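Long-range contact in orotidine 5'-phosphate decarboxylase (Lactobacillus acidophilus, PDB 3TFX), which probably catalyses the decarboxylation of orotidine 5'-monophosphate to uridine 5'-monophosphate, the last step of de novo UMP synthesis: residues Val32-Met38 with Tyr57-Leu63. Numbering follows the deposited sequence.
Sequences VFVKVGM and YKIFLDL
At the predicted substrate site of the TIM barrel, K35 and D62 meet from neighbouring parallel strands: K35 NZ lies 2.8 Å from D62 OD2 in a salt bridge through that oxygen's anti lone pair. D62 OD1 forms a salt bridge with K64, the predicted proton donor, and a hydrogen bond with T88; both oxygens are held, which restrains the carboxylate's rotation. K35 CG stands anti to the backbone N (chi1 -175°), which sets it over one face of the F60 ring in a CH-pi contact, with CD 3.4 Å from F60 CD2, before bends at chi3 and chi4 bring NZ to D62. With an alanine in place of K35, D62 OD2 would probably lose this cation, and the F60 ring its CG and CD neighbours. Strands 33-36 and 58-65 are the second and third of the eight-stranded barrel, joined by backbone bonds such as F60 N to V34 O (2.8 Å). F33, K35 and F60 point inward, whereas beta-branched V34, V36 and I59, apolar and favouring extended backbone, suit the outer face, where V34 CG2 packs 3.9 Å from I59 CG1 and helix 46-54 covers I59. K58 CB sits over the F33 ring, 3.8 Å from its centroid.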
loop_
_atom_site.group_PDB
_atom_site.type_symbol
_atom_site.label_atom_id
_atom_site.label_comp_id
_atom_site.label_asym_id
_atom_site.label_seq_id
_atom_site.Cartn_x
_atom_site.Cartn_y
_atom_site.Cartn_z
ATOM N N VAL A 32 10.973 15.284 17.608
ATOM C CA VAL A 32 9.665 14.979 17.049
ATOM C C VAL A 32 9.633 13.814 16.068
ATOM O O VAL A 32 10.509 13.655 15.203
ATOM C CB VAL A 32 8.837 16.252 16.628
ATOM C CG1 VAL A 32 9.638 17.551 16.756
ATOM C CG2 VAL A 32 8.146 16.094 15.282
ATOM N N PHE A 33 8.622 12.978 16.282
ATOM C CA PHE A 33 8.436 11.731 15.575
ATOM C C PHE A 33 7.013 11.819 15.046
ATOM O O PHE A 33 6.061 11.886 15.823
ATOM C CB PHE A 33 8.596 10.552 16.563
ATOM C CG PHE A 33 8.859 9.192 15.914
ATOM C CD1 PHE A 33 9.537 8.201 16.622
ATOM C CD2 PHE A 33 8.433 8.898 14.614
ATOM C CE1 PHE A 33 9.778 6.938 16.066
ATOM C CE2 PHE A 33 8.685 7.638 14.034
ATOM C CZ PHE A 33 9.357 6.656 14.768
ATOM N N VAL A 34 6.856 11.844 13.725
ATOM C CA VAL A 34 5.518 11.943 13.146
ATOM C C VAL A 34 5.159 10.753 12.257
ATOM O O VAL A 34 6.042 10.043 11.760
ATOM C CB VAL A 34 5.312 13.262 12.341
ATOM C CG1 VAL A 34 5.457 14.477 13.248
ATOM C CG2 VAL A 34 6.270 13.329 11.154
ATOM N N LYS A 35 3.854 10.555 12.062
ATOM C CA LYS A 35 3.352 9.530 11.153
ATOM C C LYS A 35 2.589 10.173 10.009
ATOM O O LYS A 35 1.640 10.917 10.245
ATOM C CB LYS A 35 2.412 8.550 11.871
ATOM C CG LYS A 35 1.936 7.372 10.979
ATOM C CD LYS A 35 1.030 6.427 11.732
ATOM C CE LYS A 35 -0.434 6.823 11.638
ATOM N NZ LYS A 35 -1.176 6.017 10.618
ATOM N N VAL A 36 3.002 9.872 8.783
ATOM C CA VAL A 36 2.244 10.238 7.579
ATOM C C VAL A 36 1.927 9.010 6.726
ATOM O O VAL A 36 2.690 8.038 6.681
ATOM C CB VAL A 36 2.963 11.320 6.744
ATOM C CG1 VAL A 36 2.877 12.664 7.458
ATOM C CG2 VAL A 36 4.421 10.948 6.502
ATOM N N GLY A 37 0.780 9.054 6.077
ATOM C CA GLY A 37 0.296 7.927 5.315
ATOM C C GLY A 37 0.128 8.309 3.871
ATOM O O GLY A 37 0.776 9.238 3.388
HETATM N N MSE A 38 -0.745 7.574 3.191
HETATM C CA MSE A 38 -1.107 7.842 1.797
HETATM C C MSE A 38 -1.561 9.272 1.542
HETATM O O MSE A 38 -1.189 9.858 0.539
HETATM C CB MSE A 38 -2.262 6.939 1.378
HETATM C CG MSE A 38 -1.860 5.579 0.975
HETATM SE SE MSE A 38 -3.501 4.601 0.667
HETATM C CE MSE A 38 -2.761 2.825 1.032
ATOM N N TYR A 57 13.846 15.075 11.732
ATOM C CA TYR A 57 12.545 14.494 12.066
ATOM C C TYR A 57 12.597 12.968 11.941
ATOM O O TYR A 57 13.237 12.424 11.022
ATOM C CB TYR A 57 11.439 15.055 11.178
ATOM C CG TYR A 57 11.051 16.493 11.477
ATOM C CD1 TYR A 57 10.291 16.810 12.604
ATOM C CD2 TYR A 57 11.442 17.534 10.630
ATOM C CE1 TYR A 57 9.933 18.132 12.888
ATOM C CE2 TYR A 57 11.089 18.861 10.902
ATOM C CZ TYR A 57 10.343 19.149 12.038
ATOM O OH TYR A 57 9.987 20.457 12.325
ATOM N N LYS A 58 11.985 12.274 12.898
ATOM C CA LYS A 58 11.778 10.841 12.755
ATOM C C LYS A 58 10.395 10.648 12.115
ATOM O O LYS A 58 9.416 11.266 12.544
ATOM C CB LYS A 58 11.921 10.115 14.094
ATOM C CG LYS A 58 13.365 10.034 14.617
ATOM C CD LYS A 58 13.493 9.033 15.773
ATOM C CE LYS A 58 14.534 9.459 16.836
ATOM N NZ LYS A 58 15.964 9.435 16.377
ATOM N N ILE A 59 10.331 9.853 11.052
ATOM C CA ILE A 59 9.081 9.626 10.320
ATOM C C ILE A 59 8.690 8.158 10.311
ATOM O O ILE A 59 9.482 7.296 9.955
ATOM C CB ILE A 59 9.112 10.193 8.840
ATOM C CG1 ILE A 59 8.911 11.715 8.815
ATOM C CG2 ILE A 59 8.013 9.586 7.976
ATOM C CD1 ILE A 59 10.167 12.496 9.061
ATOM N N PHE A 60 7.446 7.896 10.723
ATOM C CA PHE A 60 6.786 6.621 10.500
ATOM C C PHE A 60 6.061 6.815 9.173
ATOM O O PHE A 60 5.032 7.479 9.114
ATOM C CB PHE A 60 5.846 6.323 11.694
ATOM C CG PHE A 60 4.935 5.120 11.531
ATOM C CD1 PHE A 60 5.013 4.258 10.435
ATOM C CD2 PHE A 60 3.990 4.852 12.506
ATOM C CE1 PHE A 60 4.144 3.160 10.324
ATOM C CE2 PHE A 60 3.126 3.761 12.408
ATOM C CZ PHE A 60 3.201 2.913 11.316
ATOM N N LEU A 61 6.635 6.283 8.091
ATOM C CA LEU A 61 5.980 6.348 6.786
ATOM C C LEU A 61 5.080 5.132 6.575
ATOM O O LEU A 61 5.553 4.021 6.291
ATOM C CB LEU A 61 7.001 6.485 5.649
ATOM C CG LEU A 61 6.440 6.601 4.227
ATOM C CD1 LEU A 61 5.304 7.628 4.126
ATOM C CD2 LEU A 61 7.549 6.957 3.286
ATOM N N ASP A 62 3.778 5.374 6.697
ATOM C CA ASP A 62 2.788 4.324 6.855
ATOM C C ASP A 62 1.994 4.098 5.562
ATOM O O ASP A 62 0.861 4.583 5.413
ATOM C CB ASP A 62 1.869 4.706 8.018
ATOM C CG ASP A 62 0.820 3.644 8.340
ATOM O OD1 ASP A 62 0.837 2.531 7.753
ATOM O OD2 ASP A 62 -0.030 3.943 9.198
ATOM N N LEU A 63 2.594 3.334 4.651
ATOM C CA LEU A 63 2.031 3.076 3.322
ATOM C C LEU A 63 1.502 1.648 3.132
ATOM O O LEU A 63 0.956 1.340 2.067
ATOM C CB LEU A 63 3.094 3.374 2.263
ATOM C CG LEU A 63 3.206 4.730 1.562
ATOM C CD1 LEU A 63 2.507 5.908 2.265
ATOM C CD2 LEU A 63 4.678 5.045 1.213
HETATM O O HOH W 1 -1.612 5.036 4.652
#